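Local coordinates for protein thioesterase (Streptomyces coelicolor, PDB 3QMW) that probably hydrolyses thioesters as an alpha/beta-hydrolase-fold thioesterase of the prodiginine biosynthetic pathway, at residues Ala89-Arg94 / Cys116-Arg121; Arg74-Met79 / Ala83-Asp88. All coordinates share one frame; numbering follows the deposited sequence.

Interaction 1 of 2, residues Ala89-Arg94 / Cys116-Arg121; sequences ALEEHR and CVLRRR
Glu91 and Arg121 meet where the last turns of two helices of the alpha/beta hydrolase fold, 79-91 and 106-120, run together. The carboxylate of Glu91 is gripped through both oxygens. OE1 takes a hydrogen bond from NH1 of Arg121 at 3.3 Å, a fairly long salt bridge with an N-H...O angle of 149°. The oxygen lies in the guanidinium plane, at its edge, yet the donor comes down from above the carboxylate, whose plane is turned 62° from that of the guanidinium, so this is a one-point contact and not a two-pronged one. The stronger partner of NH1 is Asp88, one helical turn back, and NH2 makes a weak hydrogen bond to the carbonyl O of Glu84; the arginine is thus held at several points along helix 79-91. Arg121 reaches them because its chain runs extended from CG to NE. The other carboxylate oxygen of Glu91 is served by a water, which donates to Glu91 OE2 at 2.9 Å and to the backbone O of Arg121 at 3.1 Å. Replacing Glu91 with an alanine is likely to leave Arg121 with Asp88 as its remaining carboxylate here and to take from the water one of its acceptors. Beneath the charges, the aliphatic stem of Glu91 rests on Leu118, CG 4.3 Å from CD2. Phe12 of the second subunit packs on Leu90, and the two buried leucines make the apolar part of the contact, Leu118 CD1 lying 4.4 Å from Leu90 CD1.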
ATOM      1  N   ALA D  89       9.451 -27.505   7.470  1.00 54.48           N
ATOM      2  CA  ALA D  89      10.164 -26.662   6.507  1.00 54.93           C
ATOM      3  C   ALA D  89      10.547 -25.269   7.041  1.00 55.39           C
ATOM      4  O   ALA D  89      11.667 -24.786   6.823  1.00 55.18           O
ATOM      5  CB  ALA D  89       9.320 -26.515   5.254  1.00 55.00           C
ATOM      6  N   LEU D  90       9.615 -24.628   7.736  1.00 55.92           N
ATOM      7  CA  LEU D  90       9.872 -23.310   8.302  1.00 56.39           C
ATOM      8  C   LEU D  90      10.939 -23.368   9.383  1.00 57.20           C
ATOM      9  O   LEU D  90      11.867 -22.554   9.388  1.00 57.41           O
ATOM     10  CB  LEU D  90       8.589 -22.703   8.867  1.00 56.19           C
ATOM     11  CG  LEU D  90       7.589 -22.251   7.807  1.00 55.39           C
ATOM     12  CD1 LEU D  90       6.198 -22.100   8.403  1.00 54.37           C
ATOM     13  CD2 LEU D  90       8.070 -20.955   7.178  1.00 54.18           C
ATOM     14  N   GLU D  91      10.797 -24.320  10.304  1.00 58.24           N
ATOM     15  CA  GLU D  91      11.785 -24.515  11.368  1.00 59.16           C
ATOM     16  C   GLU D  91      13.151 -24.886  10.777  1.00 59.71           C
ATOM     17  O   GLU D  91      14.183 -24.496  11.318  1.00 59.84           O
ATOM     18  CB  GLU D  91      11.323 -25.590  12.378  1.00 59.47           C
ATOM     19  CG  GLU D  91      10.192 -25.143  13.334  1.00 60.30           C
ATOM     20  CD  GLU D  91       9.892 -26.151  14.465  1.00 62.31           C
ATOM     21  OE1 GLU D  91      10.083 -27.373  14.260  1.00 62.88           O
ATOM     22  OE2 GLU D  91       9.455 -25.716  15.564  1.00 63.46           O
ATOM     23  N   GLU D  92      13.152 -25.612   9.656  1.00 60.49           N
ATOM     24  CA  GLU D  92      14.398 -26.075   9.031  1.00 61.06           C
ATOM     25  C   GLU D  92      15.108 -24.973   8.240  1.00 61.39           C
ATOM     26  O   GLU D  92      16.227 -25.169   7.772  1.00 61.32           O
ATOM     27  CB  GLU D  92      14.136 -27.292   8.132  1.00 61.17           C
ATOM     28  CG  GLU D  92      15.388 -28.153   7.830  1.00 61.97           C
ATOM     29  CD  GLU D  92      15.623 -29.310   8.817  1.00 62.60           C
ATOM     30  OE1 GLU D  92      14.803 -29.518   9.735  1.00 63.46           O
ATOM     31  OE2 GLU D  92      16.631 -30.028   8.654  1.00 61.87           O
ATOM     32  N   HIS D  93      14.457 -23.822   8.084  1.00 62.00           N
ATOM     33  CA  HIS D  93      15.087 -22.663   7.461  1.00 62.44           C
ATOM     34  C   HIS D  93      14.969 -21.388   8.300  1.00 62.67           C
ATOM     35  O   HIS D  93      15.063 -20.281   7.767  1.00 62.69           O
ATOM     36  CB  HIS D  93      14.507 -22.446   6.073  1.00 62.67           C
ATOM     37  CG  HIS D  93      14.664 -23.630   5.172  1.00 63.82           C
ATOM     38  ND1 HIS D  93      13.600 -24.413   4.779  1.00 64.50           N
ATOM     39  CD2 HIS D  93      15.765 -24.178   4.603  1.00 65.08           C
ATOM     40  CE1 HIS D  93      14.034 -25.379   3.991  1.00 65.08           C
ATOM     41  NE2 HIS D  93      15.345 -25.262   3.869  1.00 65.06           N
ATOM     42  N   ARG D  94      14.772 -21.545   9.610  1.00 62.83           N
ATOM     43  CA  ARG D  94      14.891 -20.434  10.559  1.00 62.93           C
ATOM     44  C   ARG D  94      13.996 -19.250  10.202  1.00 62.61           C
ATOM     45  O   ARG D  94      14.416 -18.099  10.310  1.00 62.77           O
ATOM     46  CB  ARG D  94      16.350 -19.967  10.631  1.00 63.16           C
ATOM     47  CG  ARG D  94      17.372 -21.096  10.790  1.00 64.47           C
ATOM     48  CD  ARG D  94      17.242 -21.778  12.143  1.00 65.66           C
ATOM     49  NE  ARG D  94      17.735 -20.912  13.216  1.00 66.52           N
ATOM     50  CZ  ARG D  94      18.672 -21.240  14.105  1.00 67.69           C
ATOM     51  NH1 ARG D  94      19.021 -20.349  15.024  1.00 68.47           N
ATOM     52  NH2 ARG D  94      19.252 -22.444  14.113  1.00 68.01           N
ATOM     53  N   CYS D 116      -1.327 -22.679  14.727  1.00 53.51           N
ATOM     54  CA  CYS D 116      -1.552 -23.596  15.832  1.00 54.36           C
ATOM     55  C   CYS D 116      -0.391 -24.578  16.016  1.00 54.88           C
ATOM     56  O   CYS D 116       0.149 -24.718  17.109  1.00 55.20           O
ATOM     57  CB  CYS D 116      -2.853 -24.363  15.603  1.00 54.35           C
ATOM     58  SG  CYS D 116      -4.316 -23.279  15.512  1.00 55.80           S
ATOM     59  N   VAL D 117       0.001 -25.246  14.940  1.00 55.45           N
ATOM     60  CA  VAL D 117       1.041 -26.270  15.015  1.00 55.77           C
ATOM     61  C   VAL D 117       2.383 -25.726  15.520  1.00 56.40           C
ATOM     62  O   VAL D 117       3.102 -26.425  16.221  1.00 56.55           O
ATOM     63  CB  VAL D 117       1.208 -26.989  13.654  1.00 55.65           C
ATOM     64  CG1 VAL D 117       2.450 -27.879  13.648  1.00 55.38           C
ATOM     65  CG2 VAL D 117      -0.055 -27.795  13.335  1.00 55.07           C
ATOM     66  N   LEU D 118       2.718 -24.488  15.182  1.00 57.22           N
ATOM     67  CA  LEU D 118       3.949 -23.879  15.691  1.00 58.06           C
ATOM     68  C   LEU D 118       3.820 -23.490  17.180  1.00 58.92           C
ATOM     69  O   LEU D 118       4.826 -23.403  17.894  1.00 58.86           O
ATOM     70  CB  LEU D 118       4.343 -22.668  14.840  1.00 58.04           C
ATOM     71  CG  LEU D 118       4.812 -22.998  13.415  1.00 58.21           C
ATOM     72  CD1 LEU D 118       4.726 -21.762  12.528  1.00 58.33           C
ATOM     73  CD2 LEU D 118       6.225 -23.564  13.403  1.00 57.32           C
ATOM     74  N   ARG D 119       2.589 -23.255  17.640  1.00 59.83           N
ATOM     75  CA  ARG D 119       2.322 -23.016  19.068  1.00 60.44           C
ATOM     76  C   ARG D 119       2.562 -24.285  19.873  1.00 61.19           C
ATOM     77  O   ARG D 119       3.328 -24.266  20.841  1.00 61.73           O
ATOM     78  CB  ARG D 119       0.886 -22.521  19.311  1.00 60.43           C
ATOM     79  CG  ARG D 119       0.518 -22.338  20.793  1.00 59.69           C
ATOM     80  CD  ARG D 119      -0.772 -21.553  20.969  1.00 58.88           C
ATOM     81  NE  ARG D 119      -1.949 -22.291  20.507  1.00 57.94           N
ATOM     82  CZ  ARG D 119      -3.216 -21.900  20.688  1.00 57.78           C
ATOM     83  NH1 ARG D 119      -3.504 -20.772  21.335  1.00 57.28           N
ATOM     84  NH2 ARG D 119      -4.212 -22.651  20.226  1.00 58.05           N
ATOM     85  N   ARG D 120       1.919 -25.379  19.467  1.00 61.75           N
ATOM     86  CA  ARG D 120       2.090 -26.675  20.136  1.00 62.26           C
ATOM     87  C   ARG D 120       3.566 -27.069  20.269  1.00 62.44           C
ATOM     88  O   ARG D 120       3.974 -27.618  21.291  1.00 62.63           O
ATOM     89  CB  ARG D 120       1.326 -27.791  19.407  1.00 62.42           C
ATOM     90  CG  ARG D 120      -0.182 -27.545  19.242  1.00 63.12           C
ATOM     91  CD  ARG D 120      -0.981 -28.859  19.150  1.00 64.11           C
ATOM     92  NE  ARG D 120      -0.321 -29.876  18.322  1.00 64.92           N
ATOM     93  CZ  ARG D 120      -0.525 -30.069  17.016  1.00 65.38           C
ATOM     94  NH1 ARG D 120       0.142 -31.030  16.381  1.00 65.35           N
ATOM     95  NH2 ARG D 120      -1.386 -29.316  16.337  1.00 65.63           N
ATOM     96  N   ARG D 121       4.357 -26.775  19.241  1.00 62.65           N
ATOM     97  CA  ARG D 121       5.786 -27.073  19.251  1.00 62.89           C
ATOM     98  C   ARG D 121       6.570 -26.018  20.020  1.00 63.04           C
ATOM     99  O   ARG D 121       7.783 -26.142  20.194  1.00 63.05           O
ATOM    100  CB  ARG D 121       6.318 -27.161  17.822  1.00 63.01           C
ATOM    101  CG  ARG D 121       5.719 -28.286  16.984  1.00 63.45           C
ATOM    102  CD  ARG D 121       6.467 -28.394  15.669  1.00 64.71           C
ATOM    103  NE  ARG D 121       5.810 -29.257  14.682  1.00 65.75           N
ATOM    104  CZ  ARG D 121       6.336 -29.583  13.496  1.00 65.48           C
ATOM    105  NH1 ARG D 121       7.537 -29.132  13.138  1.00 65.16           N
ATOM    106  NH2 ARG D 121       5.661 -30.369  12.664  1.00 65.95           N
TER
HETATM  107  O   HOH W   1       9.609 -27.217  17.987  1.00 43.34           O

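Interaction 2 of 2, residues Arg74-Met79 / Ala83-Asp88; sequences RPYDTM and AEAVAD
The start of helix 79-91 in the alpha/beta hydrolase fold, together with the loop that leads into it from strand 57-61, makes this contact. Thr78 occupies the N-cap position, and Met79 opens the helix: its carbonyl O accepts the N-H of Ala83 at 2.8 Å in a nearly straight bond (168°), the i to i+4 step of a regular alpha-helix. CB of Ala83 sits 3.4 Å from that same O. Earlier in the loop, Tyr76 turns the end of its side chain to the helix. With CG anti to the carbonyl carbon (chi1 -65°), the ring reaches across to Ala85, whose CB is 3.7 Å from Tyr76 OH and 4.2 Å from CZ, approaching the ring obliquely. Arg74 points NH2 at one face of the same ring, 3.4 Å above its plane and offset toward the rim, with its guanidinium edge-on, while Pro65 touches Tyr76 from another loop. Trp11 of the second subunit packs on Ala85 too. Across the two segments the chemistry is therefore divided: one backbone hydrogen bond fixes the first helical turn, and a methyl meeting a phenol end adds a van der Waals contact between loop and helix.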
ATOM      1  N   ARG D  74       3.890 -35.835  -4.855  1.00 56.55           N
ATOM      2  CA  ARG D  74       2.474 -36.077  -4.632  1.00 56.92           C
ATOM      3  C   ARG D  74       1.877 -34.976  -3.739  1.00 56.90           C
ATOM      4  O   ARG D  74       2.433 -34.666  -2.677  1.00 56.76           O
ATOM      5  CB  ARG D  74       2.292 -37.452  -3.984  1.00 57.20           C
ATOM      6  CG  ARG D  74       0.839 -37.899  -3.797  1.00 58.31           C
ATOM      7  CD  ARG D  74       0.633 -38.537  -2.415  1.00 60.08           C
ATOM      8  NE  ARG D  74       0.926 -37.586  -1.337  1.00 61.26           N
ATOM      9  CZ  ARG D  74       0.851 -37.859  -0.035  1.00 62.00           C
ATOM     10  NH1 ARG D  74       0.478 -39.070   0.383  1.00 62.34           N
ATOM     11  NH2 ARG D  74       1.140 -36.910   0.853  1.00 62.00           N
ATOM     12  N   PRO D  75       0.744 -34.381  -4.161  1.00 56.66           N
ATOM     13  CA  PRO D  75       0.082 -33.384  -3.327  1.00 56.72           C
ATOM     14  C   PRO D  75      -0.669 -34.002  -2.143  1.00 56.90           C
ATOM     15  O   PRO D  75      -1.278 -35.070  -2.273  1.00 57.06           O
ATOM     16  CB  PRO D  75      -0.914 -32.733  -4.286  1.00 56.58           C
ATOM     17  CG  PRO D  75      -1.263 -33.809  -5.235  1.00 56.72           C
ATOM     18  CD  PRO D  75       0.003 -34.618  -5.413  1.00 56.66           C
ATOM     19  N   TYR D  76      -0.634 -33.323  -1.002  1.00 56.82           N
ATOM     20  CA  TYR D  76      -1.389 -33.754   0.155  1.00 56.94           C
ATOM     21  C   TYR D  76      -2.875 -33.468  -0.066  1.00 56.94           C
ATOM     22  O   TYR D  76      -3.235 -32.464  -0.699  1.00 56.69           O
ATOM     23  CB  TYR D  76      -0.915 -33.019   1.409  1.00 57.09           C
ATOM     24  CG  TYR D  76       0.506 -33.308   1.837  1.00 57.54           C
ATOM     25  CD1 TYR D  76       0.777 -34.211   2.861  1.00 58.42           C
ATOM     26  CD2 TYR D  76       1.579 -32.653   1.246  1.00 58.62           C
ATOM     27  CE1 TYR D  76       2.077 -34.463   3.272  1.00 58.80           C
ATOM     28  CE2 TYR D  76       2.887 -32.897   1.657  1.00 59.37           C
ATOM     29  CZ  TYR D  76       3.127 -33.802   2.664  1.00 59.35           C
ATOM     30  OH  TYR D  76       4.423 -34.036   3.058  1.00 60.63           O
ATOM     31  N   ASP D  77      -3.723 -34.361   0.451  1.00 57.04           N
ATOM     32  CA  ASP D  77      -5.177 -34.137   0.530  1.00 57.10           C
ATOM     33  C   ASP D  77      -5.683 -34.047   1.981  1.00 57.13           C
ATOM     34  O   ASP D  77      -6.887 -33.980   2.211  1.00 57.16           O
ATOM     35  CB  ASP D  77      -5.946 -35.213  -0.254  1.00 57.11           C
ATOM     36  CG  ASP D  77      -5.872 -36.596   0.390  1.00 57.68           C
ATOM     37  OD1 ASP D  77      -4.897 -37.338   0.120  1.00 57.36           O
ATOM     38  OD2 ASP D  77      -6.802 -36.950   1.153  1.00 58.25           O
ATOM     39  N   THR D  78      -4.760 -34.016   2.948  1.00 57.38           N
ATOM     40  CA  THR D  78      -5.103 -33.958   4.373  1.00 57.68           C
ATOM     41  C   THR D  78      -4.401 -32.763   5.031  1.00 57.75           C
ATOM     42  O   THR D  78      -3.185 -32.563   4.864  1.00 57.56           O
ATOM     43  CB  THR D  78      -4.717 -35.277   5.109  1.00 57.83           C
ATOM     44  OG1 THR D  78      -5.280 -36.400   4.418  1.00 58.51           O
ATOM     45  CG2 THR D  78      -5.230 -35.277   6.554  1.00 57.83           C
ATOM     46  N   MET D  79      -5.167 -31.984   5.798  1.00 57.82           N
ATOM     47  CA  MET D  79      -4.718 -30.663   6.241  1.00 57.95           C
ATOM     48  C   MET D  79      -3.574 -30.670   7.265  1.00 58.06           C
ATOM     49  O   MET D  79      -2.641 -29.876   7.130  1.00 58.19           O
ATOM     50  CB  MET D  79      -5.902 -29.851   6.781  1.00 58.08           C
ATOM     51  CG  MET D  79      -5.584 -28.382   7.107  1.00 58.06           C
ATOM     52  SD  MET D  79      -4.962 -27.379   5.728  1.00 58.20           S
ATOM     53  CE  MET D  79      -6.370 -27.425   4.617  1.00 57.58           C
ATOM     54  N   ALA D  83       0.057 -29.110   7.147  1.00 54.29           N
ATOM     55  CA  ALA D  83       0.440 -28.093   8.125  1.00 54.29           C
ATOM     56  C   ALA D  83       1.726 -28.471   8.870  1.00 54.34           C
ATOM     57  O   ALA D  83       2.587 -27.621   9.095  1.00 54.12           O
ATOM     58  CB  ALA D  83      -0.694 -27.849   9.103  1.00 54.18           C
ATOM     59  N   GLU D  84       1.855 -29.750   9.231  1.00 54.66           N
ATOM     60  CA  GLU D  84       3.053 -30.260   9.922  1.00 54.71           C
ATOM     61  C   GLU D  84       4.291 -30.298   9.031  1.00 54.14           C
ATOM     62  O   GLU D  84       5.383 -29.969   9.481  1.00 54.02           O
ATOM     63  CB  GLU D  84       2.787 -31.639  10.560  1.00 55.07           C
ATOM     64  CG  GLU D  84       2.038 -31.522  11.885  1.00 55.89           C
ATOM     65  CD  GLU D  84       1.715 -32.844  12.550  1.00 57.89           C
ATOM     66  OE1 GLU D  84       1.551 -33.878  11.856  1.00 57.93           O
ATOM     67  OE2 GLU D  84       1.596 -32.828  13.796  1.00 59.83           O
ATOM     68  N   ALA D  85       4.122 -30.689   7.774  1.00 53.87           N
ATOM     69  CA  ALA D  85       5.217 -30.624   6.798  1.00 53.69           C
ATOM     70  C   ALA D  85       5.693 -29.178   6.632  1.00 53.55           C
ATOM     71  O   ALA D  85       6.902 -28.913   6.603  1.00 53.33           O
ATOM     72  CB  ALA D  85       4.773 -31.199   5.454  1.00 53.50           C
ATOM     73  N   VAL D  86       4.726 -28.257   6.535  1.00 53.31           N
ATOM     74  CA  VAL D  86       4.999 -26.820   6.368  1.00 53.07           C
ATOM     75  C   VAL D  86       5.824 -26.228   7.522  1.00 53.08           C
ATOM     76  O   VAL D  86       6.773 -25.463   7.304  1.00 52.71           O
ATOM     77  CB  VAL D  86       3.676 -26.009   6.217  1.00 53.10           C
ATOM     78  CG1 VAL D  86       3.899 -24.522   6.511  1.00 52.56           C
ATOM     79  CG2 VAL D  86       3.070 -26.210   4.832  1.00 52.39           C
ATOM     80  N   ALA D  87       5.446 -26.582   8.747  1.00 53.19           N
ATOM     81  CA  ALA D  87       6.127 -26.091   9.935  1.00 53.24           C
ATOM     82  C   ALA D  87       7.534 -26.678  10.008  1.00 53.55           C
ATOM     83  O   ALA D  87       8.489 -25.970  10.339  1.00 53.73           O
ATOM     84  CB  ALA D  87       5.325 -26.425  11.186  1.00 53.27           C
ATOM     85  N   ASP D  88       7.669 -27.962   9.667  1.00 53.83           N
ATOM     86  CA  ASP D  88       8.985 -28.589   9.575  1.00 54.07           C
ATOM     87  C   ASP D  88       9.886 -27.732   8.704  1.00 54.16           C
ATOM     88  O   ASP D  88      10.925 -27.266   9.156  1.00 54.14           O
ATOM     89  CB  ASP D  88       8.895 -30.012   9.000  1.00 54.17           C
ATOM     90  CG  ASP D  88       8.242 -31.002   9.964  1.00 54.52           C
ATOM     91  OD1 ASP D  88       8.308 -30.790  11.199  1.00 55.07           O
ATOM     92  OD2 ASP D  88       7.667 -32.006   9.484  1.00 54.55           O
TER

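Both contacts use helix 79-91, interaction 2 along its first turns and interaction 1 toward its last, with centres about 13 Å apart. Each is partly buried and each lies beside the second subunit, whose Trp11 also packs on Ala89. Interaction 2 ties the helix to its own preceding loop through backbone and apolar contacts; interaction 1 joins it to a different helix, 106-120, with leucines inside and charges at the rim. The two meet directly: the Arg121-Asp88 salt bridge links one to the other, and CD2 of Leu118 packs on CB of Ala87 at 3.7 Å, continuing the interhelical seam.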